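Local coordinates for protein inorganic polyphosphate/ATP-glucomannokinase (Arthrobacter sp., PDB 1WOQ) that phosphorylates glucose and mannose, drawing the phosphate from inorganic polyphosphate or ATP, as a kinase of the ROK family, at residues G26-L31 with A63-R68; A49-V54 with D98-N103; E56-V61 with A112-P117; L172-H177 with L202-S207; E216-G221 with L237-V242. All coordinates share one frame; numbering follows the deposited sequence.

Contact 1. Residues G26-L31 with A63-R68; sequences GGIVDL and AELSAR
Leu65 and Ile28 carry the apolar part of this contact, their side chains sliding past each other in opposite directions. The branch CD1 of Leu65 lies on the peptide link between the two glycines, 3.5 Å from Gly26 C and 3.4 Å from Gly27 N. A glycine suits position 26 because a side chain there would leave toward the helix, into ground that Leu65 already takes. Ile28 CG1 meets Leu65 CB at 4.1 Å, and its terminal CD1 rests 3.5 Å from the carbonyl O of Leu65 and 4.3 Å from Arg68 CB. With CG1 set beside its own backbone N (chi1 -66°) and CD1 extended beyond it, the isoleucine reaches the backbone at Leu65. Here helix 51-66 lies against strand 23-30 of the N-terminal five-stranded sheet, in the actin-like ATPase fold to which ROK kinases belong; strands 14-19 and 35-44 flank strand 23-30, and Leu65 also touches Ile15. The polar interactions centre on Arg68, just beyond the helix. Arg68 turns the side of its guanidinium to Glu64, so that NE (3.2 Å) and NH2 (3.3 Å) both reach the single oxygen Glu64 OE2 on its anti side. One guanidinium face is covered by Leu65 CD2, about 3.7 Å above the plane, while Arg68 NH1 donates to the backbone O of Glu39 on strand 35-44.

Contact 2. Residues A49-V54 with D98-N103; sequences ATPESV and DKSWLN
Trp101 meets the start of helix 51-66 with almost the whole of its indole. From CB, CG stands beside the backbone N (chi1 -85°), which swings the ring across toward Ala49, Pro51 and Val54. On the five-membered ring, CD1 passes 3.6 Å from Ala49 O, and the neighbouring NE1 donates to that same oxygen at 2.9 Å. The bond is bent, with 142° at the hydrogen, and the acceptor is tilted from the ring plane. Further in, CD2 has Pro51 CG over it at 3.8 Å. The six-membered ring takes a CH-pi contact from Pro51 CA, 3.7 Å from its centroid and 27° off the ring normal; the compact proline ring lays CA and CG over this one face. At the edge of the six-membered ring, on the NE1 side, CZ2 meets Val54 CB at 3.5 Å, close to the ring plane. Local turns fix both backbones. Thr50 and Ser53 form a capping box at the first turn of helix 51-66, and Ser100 N donates to Asp98 OD2 in an Asx turn that precedes Trp101 on its short 3-10 segment. Ser100 OG comes 3.1 Å from Pro51 CD. Trp101 thus fills the space between the N-terminal end of helix 51-66 and helix 106-114, touching Ile106 and Leu109, while its ring also meets Phe82 at the end of strand 78-82.

Contact 3. Residues E56-V61 with A112-P117; sequences EAVALV and ARLGRP
Glu56 and Arg113 are joined by a salt bridge made of two hydrogen bonds, one to each carboxylate oxygen. Arg113 NE donates to Glu56 OE2 at 2.8 Å, nearly straight at 165°, and Arg113 NH2 donates to Glu56 OE1 at 3.0 Å. Both oxygens lie close to the guanidinium plane. The carboxylate is turned 42° against it, however, so OE1 is met on its syn side whereas OE2 is approached from above the carboxylate plane. Glu56 leaves its helix away from the partner, and a bend at chi2 (-55°) brings its acid group back. This grip spans helices 51-66 and 106-114; the first packs against the N-terminal sheet of the actin-like fold, where Val58 touches Ile19. Between the helices a small residue is needed, and Ala59 serves: its CB lies over one face of the guanidinium, 3.7 Å from Arg113 CZ, while its CA comes 3.4 Å from Leu114 CD2. The other branch, Leu114 CD1, reaches Val58 CG1 at 4.2 Å, making the apolar inner side of the contact. Beyond the helix end, where Gly115 adopts positive phi, Arg116 is held separately: NE donates to the backbone O of Ser76 and NH1 bonds to Ser66 OG.

Contact 4. Residues L172-H177 with L202-S207; sequences LEIDGH and LQRYFS
Ile174 places its two branches on different partners through one torsion: with chi1 at -63°, CG1 lies beside the backbone N and carries CD1 toward the ring of Tyr205, while CG2, on the far side from that nitrogen, is directed to Arg204. The latter extends CG away from its own N (chi1 -178°) and then bends at chi2 and chi3, which turns its guanidinium back toward the tip of a beta hairpin with a type I' turn. That hairpin, formed by the short strands 173-174 and 177-178, packs on helix 195-213. Its turn runs from Ile174 to His177, with Asp175 and Gly176 both at positive phi, a backbone shape that glycine adopts with ease and aspartate tolerates. His177 N donates to Ile174 O, and Ile174 N to His177 O at 2.8 Å, closing the turn from both strands. From the turn Asp175 reaches Arg204: OD1 stands 3.1 Å from NH1 in a salt bridge, and the same NH1 makes a weak hydrogen bond to OD2. One nitrogen thus faces both oxygens, with the carboxylate planted at the edge of the guanidinium and its plane turned by 53°. Ile174 CG2 lies over one face at its NH1 end, 3.5 Å from Arg204 NH1. The rest of the contact is apolar. Tyr205, whose hydroxyl bonds to the backbone O of Leu169, meets the hairpin through CD1 and CE1, and Leu172 CD1 comes to 4.4 Å from Tyr205 CE1. The Ile174 and Tyr205 side chains cross at about a right angle, with Ile174 CD1 3.3 Å from Tyr205 CD1.

Contact 5. Residues E216-G221 with L237-V242; sequences ELFIVG and LRTPIV
Parallel strand pairing at the edge of the C-terminal five-stranded sheet joins strand 217-221 to an outer strand, 241-243, in the second half of the actin-like fold. Three backbone hydrogen bonds hold Phe218 and Val220 to Pro240 and Val242, around the start of the neighbouring strand: Phe218 N donates to Pro240 O at 3.0 Å, Val242 N to Phe218 O at 3.1 Å, and Val220 N to Val242 O at 2.8 Å. Phe218 thus uses both its N-H and its carbonyl on this one partner, the usual parallel pattern, while Ile219 turns its own to strand 143-149 on the other side. Proline can sit at position 240 because only its carbonyl is called upon here. Side chains alternate between the two faces. Phe218 and Ile241 share one, with Phe218 CB 3.6 Å from Ile241 CG1, and it is covered by helix 195-213: the Phe218 ring meets that of Phe206 edge-to-face. Ile241 holds CG1 opposite its backbone N (chi1 -178°), so that the chain runs on beside Val220, CD1 lying 3.6 Å from Val220 CG2. Beta-branched residues suit such strands, since their bulk sits close to the main chain. Thr239 turns two groups to different uses: OG1 bonds to Glu210 OE1, and the methyl CG2 lies against Phe218 CD1 and Leu217 CA. At the start of the pair Leu217 crosses the proline ring at about a right angle, its CD1 3.9 Å from Pro240 CG, and Glu216 O comes to 3.2 Å from that same carbon.

In the fold
From the N terminus, contact 1 closes the loop that runs from strand 23-30 through strand 35-44 and along helix 51-66. Contacts 2 and 3 both start on that helix, at its first turns and its middle, and reach forward to the loop before helix 106-114 and to the end of that helix. The first three contacts therefore cross one another along the chain, and Ser66 with Arg116 links contacts 1 and 3 directly. Contacts 4 and 5 follow in series on the other half, fastening the hairpin to helix 195-213 and then pairing strand 217-221 with 241-243. Phe206 of contact 4 also packs on Leu237 and Ile241 of contact 5, joining the two.

Contact 1. Residues G26-L31 with A63-R68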
# COMPACT_ATOMS: atom_id res chain seq x y z
N GLY A 26 6.89 10.26 3.06
CA GLY A 26 6.44 10.92 1.85
C GLY A 26 7.59 11.20 0.91
O GLY A 26 8.76 11.10 1.29
N GLY A 27 7.24 11.56 -0.31
CA GLY A 27 8.25 11.86 -1.30
C GLY A 27 7.64 12.69 -2.41
O GLY A 27 6.42 12.71 -2.58
N ILE A 28 8.49 13.39 -3.15
CA ILE A 28 8.05 14.20 -4.27
C ILE A 28 8.20 13.25 -5.45
O ILE A 28 9.30 12.78 -5.75
CB ILE A 28 8.95 15.45 -4.43
CG1 ILE A 28 8.76 16.36 -3.22
CG2 ILE A 28 8.62 16.19 -5.72
CD1 ILE A 28 9.76 17.49 -3.11
N VAL A 29 7.09 12.94 -6.10
CA VAL A 29 7.08 11.99 -7.20
C VAL A 29 7.06 12.57 -8.60
O VAL A 29 6.23 13.42 -8.93
CB VAL A 29 5.88 11.02 -7.06
CG1 VAL A 29 5.93 9.94 -8.13
CG2 VAL A 29 5.88 10.39 -5.67
N ASP A 30 7.99 12.09 -9.42
CA ASP A 30 8.10 12.48 -10.82
C ASP A 30 7.33 11.37 -11.54
O ASP A 30 7.84 10.26 -11.69
CB ASP A 30 9.56 12.48 -11.26
CG ASP A 30 9.72 12.86 -12.72
OD1 ASP A 30 8.93 12.36 -13.56
OD2 ASP A 30 10.64 13.64 -13.04
N LEU A 31 6.11 11.67 -11.98
CA LEU A 31 5.29 10.67 -12.65
C LEU A 31 5.82 10.23 -14.01
O LEU A 31 5.35 9.24 -14.57
CB LEU A 31 3.85 11.16 -12.76
CG LEU A 31 3.11 11.16 -11.41
CD1 LEU A 31 1.70 11.69 -11.58
CD2 LEU A 31 3.08 9.75 -10.85
N ALA A 63 4.92 19.49 4.92
CA ALA A 63 5.58 20.78 5.12
C ALA A 63 7.05 20.67 4.72
O ALA A 63 7.59 21.56 4.06
CB ALA A 63 5.46 21.22 6.57
N GLU A 64 7.70 19.59 5.13
CA GLU A 64 9.11 19.37 4.82
C GLU A 64 9.34 19.29 3.31
O GLU A 64 10.20 19.98 2.77
CB GLU A 64 9.60 18.08 5.49
CG GLU A 64 10.91 17.51 4.95
CD GLU A 64 12.11 18.42 5.17
OE1 GLU A 64 12.10 19.23 6.12
OE2 GLU A 64 13.08 18.31 4.39
N LEU A 65 8.56 18.45 2.64
CA LEU A 65 8.69 18.27 1.20
C LEU A 65 8.34 19.52 0.41
O LEU A 65 8.98 19.83 -0.60
CB LEU A 65 7.81 17.10 0.72
CG LEU A 65 8.16 15.74 1.33
CD1 LEU A 65 7.13 14.70 0.90
CD2 LEU A 65 9.56 15.31 0.90
N SER A 66 7.33 20.26 0.86
CA SER A 66 6.90 21.47 0.18
C SER A 66 7.94 22.59 0.26
O SER A 66 7.91 23.53 -0.54
CB SER A 66 5.58 21.97 0.76
OG SER A 66 4.57 20.99 0.68
N ALA A 67 8.85 22.49 1.21
CA ALA A 67 9.88 23.51 1.39
C ALA A 67 11.11 23.25 0.52
O ALA A 67 12.00 24.09 0.42
CB ALA A 67 10.29 23.60 2.85
N ARG A 68 11.16 22.08 -0.11
CA ARG A 68 12.30 21.74 -0.95
C ARG A 68 12.25 22.42 -2.31
O ARG A 68 11.18 22.67 -2.85
CB ARG A 68 12.39 20.22 -1.11
CG ARG A 68 12.55 19.51 0.21
CD ARG A 68 12.84 18.05 0.03
NE ARG A 68 12.99 17.38 1.31
CZ ARG A 68 13.20 16.07 1.44
NH1 ARG A 68 13.30 15.32 0.36
NH2 ARG A 68 13.31 15.53 2.65

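Contact 2. Residues A49-V54 with D98-N103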
# COMPACT_ATOMS: atom_id res chain seq x y z
N ALA A 49 -2.40 6.03 17.02
CA ALA A 49 -2.50 6.69 15.73
C ALA A 49 -3.94 7.10 15.48
O ALA A 49 -4.68 6.40 14.78
CB ALA A 49 -2.01 5.75 14.62
N THR A 50 -4.34 8.23 16.05
CA THR A 50 -5.70 8.74 15.90
C THR A 50 -5.77 9.74 14.76
O THR A 50 -4.74 10.27 14.32
CB THR A 50 -6.17 9.46 17.17
OG1 THR A 50 -5.35 10.61 17.40
CG2 THR A 50 -6.08 8.53 18.37
N PRO A 51 -6.98 10.02 14.26
CA PRO A 51 -7.14 10.98 13.16
C PRO A 51 -6.39 12.27 13.43
O PRO A 51 -5.68 12.79 12.57
CB PRO A 51 -8.65 11.18 13.12
CG PRO A 51 -9.17 9.82 13.47
CD PRO A 51 -8.28 9.43 14.64
N GLU A 52 -6.53 12.79 14.65
CA GLU A 52 -5.87 14.03 15.02
C GLU A 52 -4.34 13.94 15.02
O GLU A 52 -3.67 14.80 14.46
CB GLU A 52 -6.37 14.48 16.40
CG GLU A 52 -5.65 15.70 16.95
CD GLU A 52 -6.35 16.29 18.16
OE1 GLU A 52 -7.48 16.80 17.99
OE2 GLU A 52 -5.78 16.23 19.27
N SER A 53 -3.79 12.90 15.65
CA SER A 53 -2.34 12.73 15.71
C SER A 53 -1.74 12.45 14.34
O SER A 53 -0.69 12.98 13.99
CB SER A 53 -1.97 11.61 16.69
OG SER A 53 -2.35 10.34 16.19
N VAL A 54 -2.42 11.60 13.57
CA VAL A 54 -1.94 11.27 12.23
C VAL A 54 -1.98 12.50 11.33
O VAL A 54 -1.08 12.72 10.53
CB VAL A 54 -2.81 10.15 11.61
CG1 VAL A 54 -2.46 9.97 10.14
CG2 VAL A 54 -2.59 8.85 12.37
N ASP A 98 -6.41 2.60 15.02
CA ASP A 98 -7.43 3.00 15.98
C ASP A 98 -8.82 3.00 15.35
O ASP A 98 -9.03 3.57 14.28
CB ASP A 98 -7.13 4.39 16.54
CG ASP A 98 -7.91 4.68 17.81
OD1 ASP A 98 -7.51 4.16 18.87
OD2 ASP A 98 -8.92 5.40 17.74
N LYS A 99 -9.78 2.38 16.03
CA LYS A 99 -11.14 2.30 15.52
C LYS A 99 -11.85 3.64 15.34
O LYS A 99 -12.89 3.71 14.70
CB LYS A 99 -11.96 1.35 16.39
CG LYS A 99 -11.39 -0.06 16.40
CD LYS A 99 -11.28 -0.62 14.98
CE LYS A 99 -10.47 -1.91 14.94
NZ LYS A 99 -9.04 -1.67 15.26
N SER A 100 -11.27 4.71 15.90
CA SER A 100 -11.87 6.03 15.76
C SER A 100 -11.79 6.46 14.29
O SER A 100 -12.42 7.43 13.88
CB SER A 100 -11.15 7.05 16.64
OG SER A 100 -9.79 7.20 16.27
N TRP A 101 -11.01 5.72 13.51
CA TRP A 101 -10.86 6.03 12.09
C TRP A 101 -12.12 5.66 11.32
O TRP A 101 -12.43 6.27 10.30
CB TRP A 101 -9.67 5.27 11.50
CG TRP A 101 -8.37 5.98 11.69
CD1 TRP A 101 -7.34 5.61 12.51
CD2 TRP A 101 -7.95 7.17 11.02
NE1 TRP A 101 -6.31 6.51 12.40
CE2 TRP A 101 -6.66 7.48 11.49
CE3 TRP A 101 -8.55 8.02 10.08
CZ2 TRP A 101 -5.94 8.60 11.05
CZ3 TRP A 101 -7.84 9.13 9.63
CH2 TRP A 101 -6.55 9.41 10.12
N LEU A 102 -12.86 4.67 11.82
CA LEU A 102 -14.08 4.24 11.15
C LEU A 102 -15.05 5.39 10.91
O LEU A 102 -15.34 6.18 11.82
CB LEU A 102 -14.76 3.14 11.96
CG LEU A 102 -14.00 1.82 12.06
CD1 LEU A 102 -14.79 0.83 12.91
CD2 LEU A 102 -13.78 1.25 10.67
N ASN A 103 -15.53 5.49 9.68
CA ASN A 103 -16.47 6.52 9.26
C ASN A 103 -15.88 7.93 9.26
O ASN A 103 -16.62 8.92 9.21
CB ASN A 103 -17.72 6.48 10.14
CG ASN A 103 -19.00 6.61 9.33
OD1 ASN A 103 -20.10 6.62 9.88
ND2 ASN A 103 -18.86 6.70 8.01

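Contact 3. Residues E56-V61 with A112-P117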
# COMPACT_ATOMS: atom_id res chain seq x y z
N GLU A 56 -1.54 15.56 12.15
CA GLU A 56 -0.39 16.40 12.48
C GLU A 56 0.89 15.86 11.86
O GLU A 56 1.70 16.62 11.32
CB GLU A 56 -0.22 16.49 14.00
CG GLU A 56 -1.29 17.33 14.69
CD GLU A 56 -1.40 18.73 14.12
OE1 GLU A 56 -0.35 19.39 13.97
OE2 GLU A 56 -2.53 19.17 13.83
N ALA A 57 1.08 14.54 11.92
CA ALA A 57 2.28 13.91 11.35
C ALA A 57 2.33 14.10 9.83
O ALA A 57 3.39 14.38 9.26
CB ALA A 57 2.30 12.42 11.70
N VAL A 58 1.19 13.93 9.18
CA VAL A 58 1.14 14.10 7.73
C VAL A 58 1.49 15.54 7.38
O VAL A 58 2.24 15.80 6.44
CB VAL A 58 -0.26 13.75 7.18
CG1 VAL A 58 -0.36 14.13 5.71
CG2 VAL A 58 -0.50 12.25 7.35
N ALA A 59 0.97 16.49 8.15
CA ALA A 59 1.25 17.89 7.92
C ALA A 59 2.75 18.17 7.97
O ALA A 59 3.28 18.92 7.16
CB ALA A 59 0.52 18.76 8.94
N LEU A 60 3.44 17.56 8.94
CA LEU A 60 4.88 17.77 9.06
C LEU A 60 5.63 17.22 7.86
O LEU A 60 6.57 17.86 7.37
CB LEU A 60 5.41 17.11 10.35
CG LEU A 60 4.97 17.77 11.65
CD1 LEU A 60 5.35 16.89 12.82
CD2 LEU A 60 5.61 19.15 11.77
N VAL A 61 5.24 16.04 7.38
CA VAL A 61 5.92 15.46 6.22
C VAL A 61 5.70 16.34 4.99
O VAL A 61 6.64 16.65 4.26
CB VAL A 61 5.42 14.03 5.91
CG1 VAL A 61 6.11 13.50 4.65
CG2 VAL A 61 5.71 13.11 7.09
N ALA A 112 -8.27 19.92 5.24
CA ALA A 112 -8.43 21.03 6.18
C ALA A 112 -7.13 21.32 6.92
O ALA A 112 -6.76 22.48 7.12
CB ALA A 112 -9.53 20.70 7.19
N ARG A 113 -6.42 20.27 7.31
CA ARG A 113 -5.17 20.44 8.04
C ARG A 113 -4.02 20.93 7.16
O ARG A 113 -3.22 21.76 7.59
CB ARG A 113 -4.76 19.13 8.72
CG ARG A 113 -3.46 19.25 9.53
CD ARG A 113 -3.61 20.26 10.67
NE ARG A 113 -2.36 20.49 11.39
CZ ARG A 113 -1.35 21.23 10.95
NH1 ARG A 113 -1.43 21.84 9.77
NH2 ARG A 113 -0.26 21.37 11.69
N LEU A 114 -3.93 20.41 5.94
CA LEU A 114 -2.85 20.79 5.03
C LEU A 114 -3.07 22.09 4.25
O LEU A 114 -2.12 22.68 3.73
CB LEU A 114 -2.57 19.66 4.03
CG LEU A 114 -1.96 18.37 4.59
CD1 LEU A 114 -1.79 17.36 3.46
CD2 LEU A 114 -0.63 18.66 5.23
N GLY A 115 -4.32 22.52 4.14
CA GLY A 115 -4.60 23.74 3.40
C GLY A 115 -4.48 23.57 1.90
O GLY A 115 -4.20 24.52 1.18
N ARG A 116 -4.67 22.34 1.43
CA ARG A 116 -4.60 22.03 0.01
C ARG A 116 -5.37 20.73 -0.18
O ARG A 116 -5.55 19.97 0.76
CB ARG A 116 -3.14 21.85 -0.42
CG ARG A 116 -2.43 20.68 0.26
CD ARG A 116 -0.92 20.88 0.32
NE ARG A 116 -0.27 20.84 -0.98
CZ ARG A 116 1.04 21.02 -1.16
NH1 ARG A 116 1.81 21.27 -0.11
NH2 ARG A 116 1.57 20.94 -2.37
N PRO A 117 -5.84 20.45 -1.41
CA PRO A 117 -6.59 19.21 -1.63
C PRO A 117 -5.79 17.94 -1.34
O PRO A 117 -4.62 17.82 -1.72
CB PRO A 117 -7.01 19.31 -3.09
CG PRO A 117 -5.97 20.20 -3.70
CD PRO A 117 -5.76 21.25 -2.65

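Contact 4. Residues L172-H177 with L202-S207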
# COMPACT_ATOMS: atom_id res chain seq x y z
N LEU A 172 -9.60 -12.63 3.83
CA LEU A 172 -10.27 -13.84 3.39
C LEU A 172 -10.11 -14.75 4.60
O LEU A 172 -9.14 -14.61 5.35
CB LEU A 172 -9.52 -14.49 2.22
CG LEU A 172 -9.60 -13.87 0.83
CD1 LEU A 172 -8.53 -14.50 -0.07
CD2 LEU A 172 -10.99 -14.11 0.26
N GLU A 173 -11.05 -15.65 4.82
CA GLU A 173 -10.92 -16.58 5.92
C GLU A 173 -10.24 -17.80 5.33
O GLU A 173 -10.60 -18.25 4.25
CB GLU A 173 -12.28 -16.98 6.47
CG GLU A 173 -12.20 -18.06 7.53
CD GLU A 173 -13.56 -18.53 7.98
OE1 GLU A 173 -13.77 -19.76 8.02
OE2 GLU A 173 -14.41 -17.67 8.29
N ILE A 174 -9.23 -18.32 6.03
CA ILE A 174 -8.52 -19.50 5.55
C ILE A 174 -8.21 -20.39 6.74
O ILE A 174 -7.59 -19.96 7.71
CB ILE A 174 -7.21 -19.12 4.83
CG1 ILE A 174 -7.53 -18.28 3.58
CG2 ILE A 174 -6.45 -20.37 4.43
CD1 ILE A 174 -6.32 -17.84 2.81
N ASP A 175 -8.67 -21.64 6.64
CA ASP A 175 -8.47 -22.62 7.70
C ASP A 175 -8.92 -22.12 9.08
O ASP A 175 -8.21 -22.25 10.07
CB ASP A 175 -7.02 -23.08 7.73
CG ASP A 175 -6.63 -23.81 6.45
OD1 ASP A 175 -7.47 -24.59 5.95
OD2 ASP A 175 -5.50 -23.63 5.96
N GLY A 176 -10.12 -21.53 9.11
CA GLY A 176 -10.70 -21.05 10.35
C GLY A 176 -10.24 -19.71 10.89
O GLY A 176 -10.69 -19.29 11.96
N HIS A 177 -9.35 -19.03 10.17
CA HIS A 177 -8.85 -17.74 10.64
C HIS A 177 -8.80 -16.66 9.59
O HIS A 177 -8.70 -16.94 8.40
CB HIS A 177 -7.43 -17.89 11.19
CG HIS A 177 -7.35 -18.56 12.52
ND1 HIS A 177 -6.97 -19.87 12.67
CD2 HIS A 177 -7.62 -18.10 13.76
CE1 HIS A 177 -7.01 -20.20 13.94
NE2 HIS A 177 -7.40 -19.14 14.63
N LEU A 202 1.95 -19.60 3.23
CA LEU A 202 1.83 -18.86 1.98
C LEU A 202 1.37 -19.77 0.84
O LEU A 202 0.63 -19.33 -0.03
CB LEU A 202 3.15 -18.18 1.61
CG LEU A 202 3.63 -17.12 2.61
CD1 LEU A 202 4.89 -16.47 2.06
CD2 LEU A 202 2.55 -16.07 2.82
N GLN A 203 1.81 -21.03 0.86
CA GLN A 203 1.40 -21.98 -0.18
C GLN A 203 -0.12 -22.10 -0.11
O GLN A 203 -0.81 -22.10 -1.13
CB GLN A 203 2.03 -23.35 0.07
CG GLN A 203 1.51 -24.49 -0.82
CD GLN A 203 1.78 -24.26 -2.30
OE1 GLN A 203 2.81 -23.72 -2.67
NE2 GLN A 203 0.85 -24.70 -3.14
N ARG A 204 -0.63 -22.20 1.11
CA ARG A 204 -2.07 -22.32 1.33
C ARG A 204 -2.79 -21.06 0.88
O ARG A 204 -3.80 -21.14 0.17
CB ARG A 204 -2.37 -22.56 2.82
CG ARG A 204 -3.85 -22.75 3.13
CD ARG A 204 -4.39 -23.98 2.42
NE ARG A 204 -5.45 -23.67 1.47
CZ ARG A 204 -6.73 -23.46 1.80
NH1 ARG A 204 -7.11 -23.54 3.06
NH2 ARG A 204 -7.61 -23.19 0.85
N TYR A 205 -2.29 -19.90 1.29
CA TYR A 205 -2.91 -18.63 0.93
C TYR A 205 -2.93 -18.39 -0.58
O TYR A 205 -3.99 -18.15 -1.16
CB TYR A 205 -2.18 -17.46 1.61
CG TYR A 205 -2.81 -16.11 1.32
CD1 TYR A 205 -3.94 -15.69 2.02
CD2 TYR A 205 -2.32 -15.29 0.31
CE1 TYR A 205 -4.56 -14.47 1.72
CE2 TYR A 205 -2.93 -14.08 -0.00
CZ TYR A 205 -4.05 -13.67 0.71
OH TYR A 205 -4.68 -12.48 0.39
N PHE A 206 -1.76 -18.45 -1.21
CA PHE A 206 -1.69 -18.20 -2.65
C PHE A 206 -2.42 -19.24 -3.49
O PHE A 206 -3.01 -18.89 -4.51
CB PHE A 206 -0.24 -18.05 -3.11
CG PHE A 206 0.38 -16.74 -2.71
CD1 PHE A 206 1.19 -16.65 -1.58
CD2 PHE A 206 0.11 -15.59 -3.43
CE1 PHE A 206 1.73 -15.43 -1.19
CE2 PHE A 206 0.64 -14.36 -3.05
CZ PHE A 206 1.45 -14.28 -1.92
N SER A 207 -2.38 -20.51 -3.09
CA SER A 207 -3.08 -21.53 -3.86
C SER A 207 -4.59 -21.30 -3.74
O SER A 207 -5.34 -21.54 -4.68
CB SER A 207 -2.70 -22.94 -3.40
OG SER A 207 -3.10 -23.19 -2.07

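Contact 5. Residues E216-G221 with L237-V242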
# COMPACT_ATOMS: atom_id res chain seq x y z
N GLU A 216 -3.13 -13.92 -13.72
CA GLU A 216 -2.06 -14.05 -14.71
C GLU A 216 -0.73 -13.95 -13.98
O GLU A 216 0.28 -14.49 -14.42
CB GLU A 216 -2.15 -12.92 -15.73
CG GLU A 216 -3.45 -12.87 -16.53
CD GLU A 216 -3.70 -14.14 -17.31
OE1 GLU A 216 -2.75 -14.65 -17.93
OE2 GLU A 216 -4.86 -14.62 -17.30
N LEU A 217 -0.74 -13.24 -12.85
CA LEU A 217 0.48 -13.02 -12.08
C LEU A 217 0.21 -12.59 -10.65
O LEU A 217 -0.77 -11.92 -10.36
CB LEU A 217 1.31 -11.92 -12.77
CG LEU A 217 2.61 -11.43 -12.11
CD1 LEU A 217 3.67 -12.51 -12.23
CD2 LEU A 217 3.09 -10.14 -12.79
N PHE A 218 1.11 -12.99 -9.75
CA PHE A 218 1.05 -12.61 -8.34
C PHE A 218 2.29 -11.76 -8.15
O PHE A 218 3.37 -12.13 -8.61
CB PHE A 218 1.19 -13.83 -7.42
CG PHE A 218 -0.10 -14.52 -7.09
CD1 PHE A 218 -0.22 -15.90 -7.25
CD2 PHE A 218 -1.17 -13.81 -6.54
CE1 PHE A 218 -1.38 -16.57 -6.87
CE2 PHE A 218 -2.34 -14.47 -6.16
CZ PHE A 218 -2.44 -15.86 -6.32
N ILE A 219 2.15 -10.61 -7.50
CA ILE A 219 3.29 -9.75 -7.21
C ILE A 219 3.29 -9.60 -5.70
O ILE A 219 2.30 -9.17 -5.12
CB ILE A 219 3.16 -8.37 -7.87
CG1 ILE A 219 3.13 -8.51 -9.39
CG2 ILE A 219 4.32 -7.48 -7.44
CD1 ILE A 219 2.81 -7.21 -10.12
N VAL A 220 4.39 -9.96 -5.06
CA VAL A 220 4.47 -9.87 -3.61
C VAL A 220 5.17 -8.61 -3.13
O VAL A 220 6.35 -8.39 -3.43
CB VAL A 220 5.18 -11.10 -3.01
CG1 VAL A 220 5.19 -11.02 -1.49
CG2 VAL A 220 4.47 -12.38 -3.47
N GLY A 221 4.43 -7.79 -2.40
CA GLY A 221 4.97 -6.55 -1.87
C GLY A 221 5.10 -6.59 -0.36
O GLY A 221 5.01 -7.66 0.26
N LEU A 237 2.90 -23.21 -7.34
CA LEU A 237 1.67 -22.61 -7.85
C LEU A 237 1.59 -22.69 -9.37
O LEU A 237 2.59 -22.85 -10.05
CB LEU A 237 1.61 -21.15 -7.43
CG LEU A 237 1.75 -20.86 -5.93
CD1 LEU A 237 1.93 -19.36 -5.72
CD2 LEU A 237 0.54 -21.38 -5.19
N ARG A 238 0.37 -22.55 -9.89
CA ARG A 238 0.16 -22.58 -11.32
C ARG A 238 0.38 -21.16 -11.84
O ARG A 238 0.55 -20.94 -13.04
CB ARG A 238 -1.27 -23.03 -11.64
CG ARG A 238 -1.49 -23.43 -13.09
CD ARG A 238 -0.63 -24.63 -13.47
NE ARG A 238 -0.94 -25.15 -14.80
CZ ARG A 238 -2.12 -25.66 -15.15
NH1 ARG A 238 -2.31 -26.11 -16.38
NH2 ARG A 238 -3.11 -25.71 -14.27
N THR A 239 0.39 -20.20 -10.92
CA THR A 239 0.56 -18.79 -11.26
C THR A 239 1.97 -18.29 -11.00
O THR A 239 2.54 -18.54 -9.94
CB THR A 239 -0.38 -17.91 -10.41
OG1 THR A 239 -1.71 -18.44 -10.46
CG2 THR A 239 -0.38 -16.47 -10.92
N PRO A 240 2.57 -17.58 -11.97
CA PRO A 240 3.92 -17.09 -11.72
C PRO A 240 3.83 -16.09 -10.57
O PRO A 240 2.85 -15.36 -10.44
CB PRO A 240 4.31 -16.44 -13.05
CG PRO A 240 3.00 -16.04 -13.64
CD PRO A 240 2.11 -17.22 -13.32
N ILE A 241 4.85 -16.07 -9.72
CA ILE A 241 4.85 -15.16 -8.58
C ILE A 241 6.21 -14.52 -8.43
O ILE A 241 7.24 -15.21 -8.38
CB ILE A 241 4.42 -15.93 -7.30
CG1 ILE A 241 4.37 -14.97 -6.10
CG2 ILE A 241 5.36 -17.10 -7.04
CD1 ILE A 241 3.62 -15.52 -4.90
N VAL A 242 6.23 -13.19 -8.38
CA VAL A 242 7.47 -12.45 -8.27
C VAL A 242 7.37 -11.32 -7.25
O VAL A 242 6.28 -10.84 -6.93
CB VAL A 242 7.86 -11.82 -9.64
CG1 VAL A 242 7.87 -12.89 -10.72
CG2 VAL A 242 6.87 -10.71 -10.00